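Local coordinates for protein MlnE (Bacillus amyloliquefaciens subsp. plantarum, PDB 5D2E) that binds NADP and, as the N-terminal B-type ketoreductase of a macrolactin assembly-line protein, probably reduces keto groups of polyketide intermediates, at residues G135-K138 with A143-K146; K150-L155 with E379-K384; Q157-F162 with E192-T197; F386-L391 with G426-F431. All blocks are in the same frame, centred on the assembly; numbering follows the deposited sequence.

Helix 141-164 supplies one side of contacts 1, 2 and 3. Contact 1, a Met-aromatic pair, ties its first turns to the loop that leads into it and is partly at the surface. Contacts 2, 3 and 4 are buried. Contact 3 lies wholly in the first Rossmann-like half of the chain and joins two successive helices through aromatic and leucine side chains. Contact 2 joins that half to the KR domain, close to the NADP site. Contact 4 lies inside the KR domain and sets a threonine hydroxyl against a methionine sulfur. No hydrogen bond crosses any of the four. Met-144 of contact 1 packs on contact 4, and Leu-152 of contact 2 on Phe-194 of contact 3.

Contact 1 of 4, residues G135-K138 with A143-K146; sequences GLFK and AMRK
Met-144 and Phe-137 form a Met-aromatic contact where the loop between strand 127-133 and helix 141-164 meets the helix, in the first, Rossmann-like half of the chain. Met-144 lies near the start of that helix. From CB the methionine runs out extended, with chi2 at -177°. Met-144 CG does the touching, 3.5 Å from Lys-138 O and 4.0 Å from Phe-137 CE2. Next comes Met-144 SD, 5.4 Å from the centroid of the Phe-137 ring and 61° off the ring normal, an oblique approach. The chain then bends at chi3, and CE ends among Phe-386 and Trp-390 of helix 386-394. Phe-137 also meets the ring of Tyr-434, and both side chains touch Ile-187 of helix 186-201. Thr-140 OG1 is hydrogen-bonded to Ala-143 N. The methyl of Ala-143 points at the loop, and Ala-143 CB sits 3.8 Å from Lys-138 CB.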
loop_
_atom_site.group_PDB
_atom_site.type_symbol
_atom_site.label_atom_id
_atom_site.label_comp_id
_atom_site.label_asym_id
_atom_site.label_seq_id
_atom_site.Cartn_x
_atom_site.Cartn_y
_atom_site.Cartn_z
ATOM N N GLY A 135 -9.025 14.159 8.258
ATOM C CA GLY A 135 -8.898 13.655 9.638
ATOM C C GLY A 135 -7.527 12.988 9.773
ATOM O O GLY A 135 -7.014 12.419 8.789
ATOM N N LEU A 136 -6.940 13.085 10.966
ATOM C CA LEU A 136 -5.616 12.554 11.257
ATOM C C LEU A 136 -5.639 11.037 11.325
ATOM O O LEU A 136 -6.549 10.414 11.859
ATOM C CB LEU A 136 -5.099 13.061 12.622
ATOM C CG LEU A 136 -4.936 14.587 12.805
ATOM C CD1 LEU A 136 -4.392 14.966 14.178
ATOM C CD2 LEU A 136 -3.981 15.093 11.763
ATOM N N PHE A 137 -4.563 10.429 10.877
ATOM C CA PHE A 137 -4.383 9.012 11.105
ATOM C C PHE A 137 -4.023 8.802 12.554
ATOM O O PHE A 137 -3.225 9.544 13.120
ATOM C CB PHE A 137 -3.271 8.486 10.190
ATOM C CG PHE A 137 -2.875 7.062 10.494
ATOM C CD1 PHE A 137 -1.897 6.794 11.458
ATOM C CD2 PHE A 137 -3.517 5.977 9.851
ATOM C CE1 PHE A 137 -1.558 5.464 11.769
ATOM C CE2 PHE A 137 -3.185 4.691 10.168
ATOM C CZ PHE A 137 -2.228 4.422 11.128
ATOM N N LYS A 138 -4.657 7.813 13.171
ATOM C CA LYS A 138 -4.305 7.335 14.469
ATOM C C LYS A 138 -4.346 5.820 14.431
ATOM O O LYS A 138 -5.173 5.237 13.707
ATOM C CB LYS A 138 -5.349 7.723 15.501
ATOM C CG LYS A 138 -5.534 9.203 15.806
ATOM C CD LYS A 138 -6.382 9.337 17.087
ATOM C CE LYS A 138 -5.876 8.346 18.169
ATOM N NZ LYS A 138 -6.221 8.583 19.602
ATOM N N ALA A 143 -10.415 4.855 14.464
ATOM C CA ALA A 143 -9.900 5.844 13.542
ATOM C C ALA A 143 -9.630 5.174 12.199
ATOM O O ALA A 143 -9.945 5.745 11.165
ATOM C CB ALA A 143 -8.610 6.450 14.045
ATOM N N MET A 144 -8.996 4.008 12.229
ATOM C CA MET A 144 -8.664 3.335 10.973
ATOM C C MET A 144 -9.909 2.933 10.213
ATOM O O MET A 144 -9.979 3.117 8.993
ATOM C CB MET A 144 -7.734 2.196 11.216
ATOM C CG MET A 144 -6.340 2.648 11.630
ATOM S SD MET A 144 -5.281 1.154 11.807
ATOM C CE MET A 144 -5.854 0.587 13.369
ATOM N N ARG A 145 -10.919 2.443 10.923
ATOM C CA ARG A 145 -12.174 2.095 10.271
ATOM C C ARG A 145 -12.792 3.300 9.590
ATOM O O ARG A 145 -13.252 3.186 8.439
ATOM C CB ARG A 145 -13.171 1.479 11.269
ATOM C CG ARG A 145 -12.879 0.038 11.603
ATOM C CD ARG A 145 -14.025 -0.617 12.402
ATOM N NE ARG A 145 -13.652 -1.955 12.835
ATOM C CZ ARG A 145 -13.517 -3.015 12.023
ATOM N NH1 ARG A 145 -13.692 -2.936 10.701
ATOM N NH2 ARG A 145 -13.178 -4.183 12.551
ATOM N N LYS A 146 -12.811 4.449 10.260
ATOM C CA LYS A 146 -13.393 5.668 9.651
ATOM C C LYS A 146 -12.620 6.100 8.437
ATOM O O LYS A 146 -13.250 6.469 7.415
ATOM C CB LYS A 146 -13.475 6.816 10.633
ATOM C CG LYS A 146 -14.411 6.455 11.766
ATOM C CD LYS A 146 -14.744 7.604 12.715
ATOM C CE LYS A 146 -15.870 7.109 13.652
ATOM N NZ LYS A 146 -15.819 7.663 15.034
#

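Contact 2 of 4, residues K150-L155 with E379-K384. With NAP (NADP nicotinamide-adenine-dinucleotide phosphate), chain B.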
loop_
_atom_site.group_PDB
_atom_site.type_symbol
_atom_site.label_atom_id
_atom_site.label_comp_id
_atom_site.label_asym_id
_atom_site.label_seq_id
_atom_site.Cartn_x
_atom_site.Cartn_y
_atom_site.Cartn_z
ATOM N N LYS A 150 -13.997 6.381 4.488
ATOM C CA LYS A 150 -13.891 7.601 3.720
ATOM C C LYS A 150 -13.109 7.449 2.452
ATOM O O LYS A 150 -13.173 8.325 1.600
ATOM C CB LYS A 150 -13.264 8.683 4.585
ATOM C CG LYS A 150 -14.190 9.229 5.725
ATOM C CD LYS A 150 -13.337 10.127 6.642
ATOM C CE LYS A 150 -14.013 11.179 7.499
ATOM N NZ LYS A 150 -14.986 10.562 8.412
ATOM N N SER A 151 -12.382 6.347 2.277
ATOM C CA SER A 151 -11.434 6.277 1.196
ATOM C C SER A 151 -11.679 4.983 0.405
ATOM O O SER A 151 -12.512 4.950 -0.487
ATOM C CB SER A 151 -9.985 6.394 1.695
ATOM O OG SER A 151 -9.650 5.444 2.735
ATOM N N LEU A 152 -11.017 3.903 0.784
ATOM C CA LEU A 152 -11.134 2.606 0.090
ATOM C C LEU A 152 -12.547 2.125 -0.090
ATOM O O LEU A 152 -12.970 1.824 -1.227
ATOM C CB LEU A 152 -10.319 1.537 0.860
ATOM C CG LEU A 152 -10.472 0.070 0.372
ATOM C CD1 LEU A 152 -9.856 -0.054 -1.013
ATOM C CD2 LEU A 152 -9.877 -0.863 1.428
ATOM N N TYR A 153 -13.328 2.087 0.982
ATOM C CA TYR A 153 -14.642 1.533 0.840
ATOM C C TYR A 153 -15.621 2.434 0.058
ATOM O O TYR A 153 -16.389 1.945 -0.761
ATOM C CB TYR A 153 -15.220 1.056 2.157
ATOM C CG TYR A 153 -14.496 -0.177 2.720
ATOM C CD1 TYR A 153 -14.546 -1.390 2.069
ATOM C CD2 TYR A 153 -13.793 -0.121 3.896
ATOM C CE1 TYR A 153 -13.869 -2.525 2.577
ATOM C CE2 TYR A 153 -13.112 -1.235 4.409
ATOM C CZ TYR A 153 -13.169 -2.426 3.765
ATOM O OH TYR A 153 -12.489 -3.479 4.298
ATOM N N SER A 154 -15.543 3.730 0.272
ATOM C CA SER A 154 -16.404 4.648 -0.434
ATOM C C SER A 154 -16.080 4.541 -1.928
ATOM O O SER A 154 -16.954 4.504 -2.796
ATOM C CB SER A 154 -16.126 6.104 0.028
ATOM O OG SER A 154 -16.842 6.960 -0.899
ATOM N N LEU A 155 -14.809 4.489 -2.249
ATOM C CA LEU A 155 -14.400 4.366 -3.656
ATOM C C LEU A 155 -14.807 3.039 -4.265
ATOM O O LEU A 155 -15.177 3.001 -5.420
ATOM C CB LEU A 155 -12.885 4.591 -3.816
ATOM C CG LEU A 155 -12.365 6.047 -3.747
ATOM C CD1 LEU A 155 -10.870 5.999 -3.612
ATOM C CD2 LEU A 155 -12.811 6.958 -4.910
ATOM N N GLU A 379 -11.231 -9.095 4.227
ATOM C CA GLU A 379 -10.323 -10.219 4.416
ATOM C C GLU A 379 -8.951 -10.000 3.896
ATOM O O GLU A 379 -7.985 -10.333 4.563
ATOM C CB GLU A 379 -10.874 -11.498 3.746
ATOM C CG GLU A 379 -12.067 -12.029 4.498
ATOM C CD GLU A 379 -12.555 -13.294 3.792
ATOM O OE1 GLU A 379 -11.773 -14.273 3.757
ATOM O OE2 GLU A 379 -13.609 -13.235 3.188
ATOM N N VAL A 380 -8.830 -9.495 2.687
ATOM C CA VAL A 380 -7.505 -9.285 2.091
ATOM C C VAL A 380 -6.709 -8.225 2.837
ATOM O O VAL A 380 -5.493 -8.363 2.986
ATOM C CB VAL A 380 -7.645 -8.941 0.618
ATOM C CG1 VAL A 380 -6.379 -8.364 0.035
ATOM C CG2 VAL A 380 -8.127 -10.150 -0.153
ATOM N N ILE A 381 -7.366 -7.139 3.266
ATOM C CA ILE A 381 -6.612 -6.053 3.872
ATOM C C ILE A 381 -6.264 -6.305 5.351
ATOM O O ILE A 381 -5.330 -5.656 5.865
ATOM C CB ILE A 381 -7.288 -4.660 3.753
ATOM C CG1 ILE A 381 -8.494 -4.515 4.667
ATOM C CG2 ILE A 381 -7.595 -4.366 2.288
ATOM C CD1 ILE A 381 -9.056 -3.084 4.674
ATOM N N ALA A 382 -7.010 -7.187 6.028
ATOM C CA ALA A 382 -6.867 -7.334 7.476
ATOM C C ALA A 382 -5.423 -7.503 7.937
ATOM O O ALA A 382 -5.018 -6.805 8.840
ATOM C CB ALA A 382 -7.703 -8.536 7.979
ATOM N N PRO A 383 -4.648 -8.441 7.342
ATOM C CA PRO A 383 -3.328 -8.627 7.947
ATOM C C PRO A 383 -2.294 -7.536 7.694
ATOM O O PRO A 383 -1.346 -7.362 8.486
ATOM C CB PRO A 383 -2.835 -9.930 7.329
ATOM C CG PRO A 383 -3.627 -10.090 6.055
ATOM C CD PRO A 383 -4.941 -9.453 6.318
ATOM N N LYS A 384 -2.438 -6.865 6.559
ATOM C CA LYS A 384 -1.469 -5.892 6.068
ATOM C C LYS A 384 -1.837 -4.445 6.480
ATOM O O LYS A 384 -0.994 -3.587 6.562
ATOM C CB LYS A 384 -1.359 -6.022 4.549
ATOM C CG LYS A 384 -0.546 -7.231 4.109
ATOM C CD LYS A 384 -0.624 -7.489 2.673
ATOM C CE LYS A 384 0.173 -8.733 2.261
ATOM N NZ LYS A 384 1.620 -8.540 2.415
HETATM P PA NAP B . 1.631 -17.747 1.939
HETATM O O1A NAP B . 2.477 -19.043 1.822
HETATM O O2A NAP B . 0.113 -17.747 1.880
HETATM O O5B NAP B . 2.019 -17.208 3.404
HETATM C C5B NAP B . 1.263 -16.148 3.975
HETATM C C4B NAP B . 0.947 -16.642 5.365
HETATM O O4B NAP B . 0.177 -15.615 6.028
HETATM C C3B NAP B . 0.072 -17.924 5.422
HETATM O O3B NAP B . 0.823 -19.022 5.950
HETATM C C2B NAP B . -1.064 -17.566 6.393
HETATM O O2B NAP B . -1.304 -18.605 7.301
HETATM C C1B NAP B . -0.547 -16.264 7.050
HETATM N N9A NAP B . -1.595 -15.342 7.467
HETATM C C8A NAP B . -2.614 -14.800 6.695
HETATM N N7A NAP B . -3.449 -14.013 7.459
HETATM C C5A NAP B . -2.920 -13.988 8.699
HETATM C C6A NAP B . -3.275 -13.380 9.962
HETATM N N6A NAP B . -4.378 -12.561 9.986
HETATM N N1A NAP B . -2.496 -13.683 11.095
HETATM C C2A NAP B . -1.425 -14.491 10.993
HETATM N N3A NAP B . -1.036 -15.096 9.836
HETATM C C4A NAP B . -1.723 -14.895 8.706
HETATM O O3 NAP B . 2.159 -16.621 0.884
HETATM P PN NAP B . 3.701 -16.302 0.492
HETATM O O1N NAP B . 3.919 -16.575 -0.985
HETATM O O2N NAP B . 4.530 -16.831 1.634
HETATM O O5D NAP B . 3.853 -14.697 0.617
HETATM C C5D NAP B . 4.123 -14.193 1.957
HETATM C C4D NAP B . 4.095 -12.658 2.009
HETATM O O4D NAP B . 4.908 -12.072 1.002
HETATM C C3D NAP B . 2.665 -12.169 1.749
HETATM O O3D NAP B . 2.362 -11.135 2.668
HETATM C C2D NAP B . 2.670 -11.690 0.308
HETATM O O2D NAP B . 1.662 -10.670 0.058
HETATM C C1D NAP B . 4.142 -11.244 0.078
HETATM N N1N NAP B . 4.501 -11.398 -1.355
HETATM C C2N NAP B . 4.725 -12.645 -1.909
HETATM C C3N NAP B . 5.058 -12.856 -3.260
HETATM C C7N NAP B . 5.320 -14.271 -3.847
HETATM O O7N NAP B . 5.543 -14.419 -5.052
HETATM N N7N NAP B . 5.343 -15.381 -3.095
HETATM C C4N NAP B . 5.127 -11.722 -4.082
HETATM C C5N NAP B . 4.858 -10.462 -3.530
HETATM C C6N NAP B . 4.569 -10.313 -2.161
HETATM P P2B NAP B . -2.734 -18.844 8.075
HETATM O O1X NAP B . -3.834 -19.029 7.039
HETATM O O2X NAP B . -2.487 -20.090 8.984
HETATM O O3X NAP B . -2.969 -17.593 8.875
#
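Leu-152 and Tyr-153 of helix 141-164 both reach Ile-381, where the first Rossmann-like half of the chain packs on the Rossmann-type KR domain. Leu-152 and Ile-381 point at each other tip to tip, with Leu-152 CD2 4.0 Å from Ile-381 CD1. Tyr-153 and Ile-381 approach from opposite directions. The tyrosine ring meets the isoleucine obliquely, and Tyr-153 OH lies 3.5 Å from Ile-381 CD1. Ile-381 CG1 sits between the backbone N and the carbonyl carbon (chi1 73°), and the extended chi2 carries CD1 out to both partners. The two residues of helix 141-164 also pack on each other. Leu-152 CD2 lies over the centre of the Tyr-153 ring, 4.3 Å above its plane. Lys-374 makes a cation-pi contact with that ring.

All three touching side chains are buried, and no hydrogen bond joins the two segments. Beyond Ile-381 the chain turns toward the cofactor. Pro-383 CB approaches the adenine amino nitrogen N6A of NADP at 4.0 Å. Lys-384 runs extended until its chain bends at chi4. Its NZ is also hydrogen-bonded to Asn-425 OD1, and it grips the nicotinamide ribose of NADP with two bonds. The bond from Lys-384 NZ to NADP O2D is weak, at 3.2 Å, and that from NZ to O3D is 2.7 Å.

Contact 3 of 4, residues Q157-F162 with E192-T197; sequences QMFQAF and ESFLKT
Segments 157-162 and 192-197 are both helical, and their nearest CA atoms, those of Phe-159 and Leu-195, stay 10.0 Å apart, so side chains alone bridge the gap. Phe-159 points across from helix 141-164 and meets two residues. Phe-159 CD2 reaches the edge of the Phe-194 ring, near that ring's plane, 4.0 Å from Phe-194 CE2. Seen from the Phe-159 ring, the same approach is oblique. The two phenylalanines slide past each other in opposite directions. Phe-194 has CG anti to the backbone N (chi1 180°), which brings its ring nearer the other helix.

Leu-195 crosses Phe-159 at about a right angle. Leu-195 CD2 lies at the edge of the Phe-159 ring, 3.8 Å from Phe-159 CE2. A face of that ring is taken by Met-158 of its own helix, and Met-158 CE sits 3.6 Å above the plane of the Phe-159 ring, over its centre. The ring is thus packed on one face by Met-158 and at the edge by Leu-195.

Polar groups lie apart from this cluster. Lys-196 NZ forms a salt bridge to Glu-192 OE2 whose hydrogen bond is weak, and Glu-192 also pairs with Arg-253. Phe-159 and Leu-195 both rest on Cys-207 of strand 205-214. Neighbouring helices packed side by side on a parallel sheet in this way are typical of a Rossmann-like fold.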
loop_
_atom_site.group_PDB
_atom_site.type_symbol
_atom_site.label_atom_id
_atom_site.label_comp_id
_atom_site.label_asym_id
_atom_site.label_seq_id
_atom_site.Cartn_x
_atom_site.Cartn_y
_atom_site.Cartn_z
ATOM N N GLN A 157 -17.456 1.252 -3.349
ATOM C CA GLN A 157 -18.890 1.376 -3.595
ATOM C C GLN A 157 -19.157 2.235 -4.859
ATOM O O GLN A 157 -20.025 1.903 -5.710
ATOM C CB GLN A 157 -19.674 1.899 -2.410
ATOM C CG GLN A 157 -19.609 1.101 -1.103
ATOM C CD GLN A 157 -20.136 -0.327 -1.178
ATOM O OE1 GLN A 157 -19.995 -1.157 -0.235
ATOM N NE2 GLN A 157 -20.814 -0.604 -2.261
ATOM N N MET A 158 -18.417 3.335 -4.988
ATOM C CA MET A 158 -18.638 4.262 -6.061
ATOM C C MET A 158 -18.306 3.625 -7.394
ATOM O O MET A 158 -19.106 3.661 -8.309
ATOM C CB MET A 158 -17.805 5.519 -5.849
ATOM C CG MET A 158 -17.968 6.529 -6.983
ATOM S SD MET A 158 -16.653 7.786 -6.999
ATOM C CE MET A 158 -15.356 6.805 -7.793
ATOM N N PHE A 159 -17.145 2.968 -7.506
ATOM C CA PHE A 159 -16.778 2.384 -8.792
ATOM C C PHE A 159 -17.668 1.194 -9.130
ATOM O O PHE A 159 -18.093 1.051 -10.257
ATOM C CB PHE A 159 -15.343 1.921 -8.803
ATOM C CG PHE A 159 -14.362 3.012 -8.899
ATOM C CD1 PHE A 159 -14.338 3.824 -10.018
ATOM C CD2 PHE A 159 -13.386 3.183 -7.928
ATOM C CE1 PHE A 159 -13.413 4.833 -10.149
ATOM C CE2 PHE A 159 -12.452 4.192 -8.059
ATOM C CZ PHE A 159 -12.465 5.016 -9.153
ATOM N N GLN A 160 -18.015 0.376 -8.158
ATOM C CA GLN A 160 -18.854 -0.725 -8.456
ATOM C C GLN A 160 -20.239 -0.258 -8.946
ATOM O O GLN A 160 -20.768 -0.797 -9.913
ATOM C CB GLN A 160 -18.948 -1.649 -7.284
ATOM C CG GLN A 160 -19.368 -3.029 -7.684
ATOM C CD GLN A 160 -19.386 -4.004 -6.504
ATOM O OE1 GLN A 160 -20.255 -3.907 -5.641
ATOM N NE2 GLN A 160 -18.487 -5.007 -6.533
ATOM N N ALA A 161 -20.836 0.690 -8.232
ATOM C CA ALA A 161 -22.134 1.249 -8.610
ATOM C C ALA A 161 -22.039 1.909 -9.956
ATOM O O ALA A 161 -22.969 1.741 -10.783
ATOM C CB ALA A 161 -22.610 2.262 -7.570
ATOM N N PHE A 162 -20.976 2.710 -10.197
ATOM C CA PHE A 162 -20.877 3.381 -11.488
ATOM C C PHE A 162 -20.830 2.379 -12.632
ATOM O O PHE A 162 -21.425 2.639 -13.692
ATOM C CB PHE A 162 -19.653 4.256 -11.620
ATOM C CG PHE A 162 -19.755 5.585 -10.905
ATOM C CD1 PHE A 162 -20.824 5.882 -10.069
ATOM C CD2 PHE A 162 -18.707 6.505 -11.032
ATOM C CE1 PHE A 162 -20.894 7.118 -9.452
ATOM C CE2 PHE A 162 -18.768 7.713 -10.388
ATOM C CZ PHE A 162 -19.876 8.002 -9.603
ATOM N N GLU A 192 -3.829 5.364 -3.973
ATOM C CA GLU A 192 -3.231 5.437 -5.257
ATOM C C GLU A 192 -3.069 4.025 -5.885
ATOM O O GLU A 192 -3.329 3.861 -7.064
ATOM C CB GLU A 192 -1.862 6.084 -5.164
ATOM C CG GLU A 192 -1.132 6.153 -6.499
ATOM C CD GLU A 192 0.399 6.239 -6.349
ATOM O OE1 GLU A 192 0.928 6.086 -5.213
ATOM O OE2 GLU A 192 1.070 6.460 -7.384
ATOM N N SER A 193 -2.634 3.053 -5.074
ATOM C CA SER A 193 -2.410 1.652 -5.526
ATOM C C SER A 193 -3.740 1.037 -5.954
ATOM O O SER A 193 -3.809 0.415 -6.960
ATOM C CB SER A 193 -1.863 0.841 -4.379
ATOM O OG SER A 193 -0.651 1.354 -3.904
ATOM N N PHE A 194 -4.830 1.324 -5.227
ATOM C CA PHE A 194 -6.186 0.900 -5.616
ATOM C C PHE A 194 -6.583 1.546 -6.950
ATOM O O PHE A 194 -7.060 0.865 -7.859
ATOM C CB PHE A 194 -7.151 1.289 -4.470
ATOM C CG PHE A 194 -8.562 0.943 -4.694
ATOM C CD1 PHE A 194 -9.025 -0.336 -4.372
ATOM C CD2 PHE A 194 -9.442 1.885 -5.186
ATOM C CE1 PHE A 194 -10.334 -0.683 -4.610
ATOM C CE2 PHE A 194 -10.760 1.559 -5.414
ATOM C CZ PHE A 194 -11.192 0.262 -5.124
ATOM N N LEU A 195 -6.432 2.856 -7.066
ATOM C CA LEU A 195 -6.875 3.559 -8.273
ATOM C C LEU A 195 -6.132 3.120 -9.526
ATOM O O LEU A 195 -6.715 3.047 -10.638
ATOM C CB LEU A 195 -6.700 5.086 -8.112
ATOM C CG LEU A 195 -7.532 5.732 -6.995
ATOM C CD1 LEU A 195 -7.115 7.159 -6.730
ATOM C CD2 LEU A 195 -9.006 5.676 -7.377
ATOM N N LYS A 196 -4.852 2.874 -9.396
ATOM C CA LYS A 196 -4.060 2.399 -10.540
ATOM C C LYS A 196 -4.642 1.084 -11.005
ATOM O O LYS A 196 -4.682 0.815 -12.187
ATOM C CB LYS A 196 -2.617 2.116 -10.142
ATOM C CG LYS A 196 -1.752 3.335 -10.050
ATOM C CD LYS A 196 -0.358 2.847 -9.645
ATOM C CE LYS A 196 0.685 3.829 -10.063
ATOM N NZ LYS A 196 1.789 3.622 -9.103
ATOM N N THR A 197 -5.106 0.265 -10.074
ATOM C CA THR A 197 -5.671 -1.038 -10.533
ATOM C C THR A 197 -7.094 -0.903 -11.079
ATOM O O THR A 197 -7.424 -1.544 -12.060
ATOM C CB THR A 197 -5.297 -2.299 -9.687
ATOM O OG1 THR A 197 -6.281 -3.422 -9.743
ATOM C CG2 THR A 197 -4.705 -2.005 -8.396
#

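Contact 4 of 4, residues F386-L391 with G426-F431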
loop_
_atom_site.group_PDB
_atom_site.type_symbol
_atom_site.label_atom_id
_atom_site.label_comp_id
_atom_site.label_asym_id
_atom_site.label_seq_id
_atom_site.Cartn_x
_atom_site.Cartn_y
_atom_site.Cartn_z
ATOM N N PHE A 386 -4.559 -3.591 9.268
ATOM C CA PHE A 386 -4.703 -3.661 10.728
ATOM C C PHE A 386 -3.585 -4.427 11.392
ATOM O O PHE A 386 -3.030 -3.996 12.420
ATOM C CB PHE A 386 -6.042 -4.289 11.086
ATOM C CG PHE A 386 -7.197 -3.434 10.735
ATOM C CD1 PHE A 386 -7.580 -2.416 11.593
ATOM C CD2 PHE A 386 -7.890 -3.616 9.564
ATOM C CE1 PHE A 386 -8.650 -1.632 11.302
ATOM C CE2 PHE A 386 -8.995 -2.829 9.269
ATOM C CZ PHE A 386 -9.349 -1.814 10.141
ATOM N N GLY A 387 -3.204 -5.552 10.799
ATOM C CA GLY A 387 -2.165 -6.401 11.398
ATOM C C GLY A 387 -0.846 -5.685 11.589
ATOM O O GLY A 387 -0.247 -5.742 12.649
ATOM N N THR A 388 -0.419 -5.004 10.543
ATOM C CA THR A 388 0.800 -4.220 10.598
ATOM C C THR A 388 0.756 -3.225 11.754
ATOM O O THR A 388 1.733 -3.081 12.503
ATOM C CB THR A 388 0.982 -3.486 9.279
ATOM O OG1 THR A 388 0.964 -4.413 8.201
ATOM C CG2 THR A 388 2.293 -2.742 9.246
ATOM N N VAL A 389 -0.384 -2.535 11.880
ATOM C CA VAL A 389 -0.519 -1.480 12.902
ATOM C C VAL A 389 -0.495 -2.098 14.274
ATOM O O VAL A 389 0.140 -1.564 15.189
ATOM C CB VAL A 389 -1.764 -0.581 12.649
ATOM C CG1 VAL A 389 -1.986 0.440 13.761
ATOM C CG2 VAL A 389 -1.589 0.174 11.291
ATOM N N TRP A 390 -1.166 -3.244 14.421
ATOM C CA TRP A 390 -1.201 -3.895 15.717
ATOM C C TRP A 390 0.138 -4.418 16.153
ATOM O O TRP A 390 0.480 -4.381 17.380
ATOM C CB TRP A 390 -2.228 -5.002 15.735
ATOM C CG TRP A 390 -3.638 -4.620 15.411
ATOM C CD1 TRP A 390 -4.555 -5.456 14.876
ATOM C CD2 TRP A 390 -4.317 -3.383 15.654
ATOM N NE1 TRP A 390 -5.749 -4.818 14.693
ATOM C CE2 TRP A 390 -5.660 -3.559 15.218
ATOM C CE3 TRP A 390 -3.960 -2.156 16.227
ATOM C CZ2 TRP A 390 -6.643 -2.534 15.290
ATOM C CZ3 TRP A 390 -4.964 -1.138 16.331
ATOM C CH2 TRP A 390 -6.273 -1.335 15.839
ATOM N N LEU A 391 0.948 -4.866 15.182
ATOM C CA LEU A 391 2.292 -5.368 15.490
ATOM C C LEU A 391 3.184 -4.219 15.947
ATOM O O LEU A 391 3.904 -4.328 16.908
ATOM C CB LEU A 391 2.908 -6.012 14.274
ATOM C CG LEU A 391 2.398 -7.386 13.870
ATOM C CD1 LEU A 391 2.690 -7.748 12.429
ATOM C CD2 LEU A 391 3.073 -8.406 14.806
ATOM N N GLY A 426 0.293 -1.211 -0.228
ATOM C CA GLY A 426 0.658 0.200 -0.319
ATOM C C GLY A 426 0.516 0.873 1.035
ATOM O O GLY A 426 1.277 1.808 1.358
ATOM N N CYS A 427 -0.416 0.380 1.842
ATOM C CA CYS A 427 -0.585 0.857 3.190
ATOM C C CYS A 427 0.656 0.579 4.091
ATOM O O CYS A 427 1.117 1.489 4.776
ATOM C CB CYS A 427 -1.861 0.338 3.742
ATOM S SG CYS A 427 -2.185 1.016 5.344
ATOM N N MET A 428 1.235 -0.608 4.021
ATOM C CA MET A 428 2.504 -0.866 4.679
ATOM C C MET A 428 3.604 0.043 4.216
ATOM O O MET A 428 4.405 0.493 5.017
ATOM C CB MET A 428 2.948 -2.336 4.494
ATOM C CG MET A 428 1.930 -3.295 5.011
ATOM S SD MET A 428 2.422 -4.999 5.261
ATOM C CE MET A 428 2.982 -5.476 3.627
ATOM N N ASP A 429 3.695 0.261 2.906
ATOM C CA ASP A 429 4.697 1.103 2.353
ATOM C C ASP A 429 4.660 2.537 2.994
ATOM O O ASP A 429 5.718 3.083 3.376
ATOM C CB ASP A 429 4.578 1.256 0.848
ATOM C CG ASP A 429 4.641 -0.072 0.075
ATOM O OD1 ASP A 429 5.119 -1.085 0.604
ATOM O OD2 ASP A 429 4.247 -0.034 -1.109
ATOM N N GLY A 430 3.461 3.103 3.116
ATOM C CA GLY A 430 3.267 4.392 3.776
ATOM C C GLY A 430 3.421 4.346 5.304
ATOM O O GLY A 430 3.897 5.326 5.919
ATOM N N PHE A 431 3.165 3.186 5.903
ATOM C CA PHE A 431 3.254 3.057 7.332
ATOM C C PHE A 431 4.680 3.223 7.841
ATOM O O PHE A 431 4.905 3.542 9.017
ATOM C CB PHE A 431 2.641 1.738 7.813
ATOM C CG PHE A 431 2.501 1.645 9.317
ATOM C CD1 PHE A 431 1.543 2.406 9.993
ATOM C CD2 PHE A 431 3.354 0.839 10.072
ATOM C CE1 PHE A 431 1.423 2.340 11.390
ATOM C CE2 PHE A 431 3.190 0.725 11.447
ATOM C CZ PHE A 431 2.252 1.477 12.123
#
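Thr-388 OG1 is hydrogen-bonded to Lys-384 O, one turn back in the chain, and packs on Met-428 across the contact. The carbonyl can only accept, so the hydroxyl donates. Thr-388 OG1 lies 3.3 Å from Met-428 SD and 3.5 Å from Met-428 CG. These are packing contacts, and the two side chains cross at about a right angle. With OG1 anti to the carbonyl carbon (chi1 -55°), the methyl is left to meet the ring of Phe-431, with Thr-388 CG2 3.8 Å from Phe-431 CD2.

Phe-431 points at helix 386-394, and its ring fits against Thr-388 and Val-389. Val-389 CG2 comes obliquely to the ring, 3.7 Å from Phe-431 CE1. The tip atom CZ of Phe-431 reaches the backbone, 4.1 Å from Val-389 CA. All four touching residues are buried.

The axes of segments 386-391 and 426-431 come within 10.2 Å and run in the same general direction, 28° apart. Met-428 also touches the side chain of Lys-384. Asp-429, on the same helix, is hydrogen-bonded to Ser-407, Ser-446 and Asn-448. The two helices form part of the layer against the central KR sheet: Thr-388 and Met-428 both lie on Met-405 of strand 402-408, while Met-144 of helix 141-164 packs on Val-389.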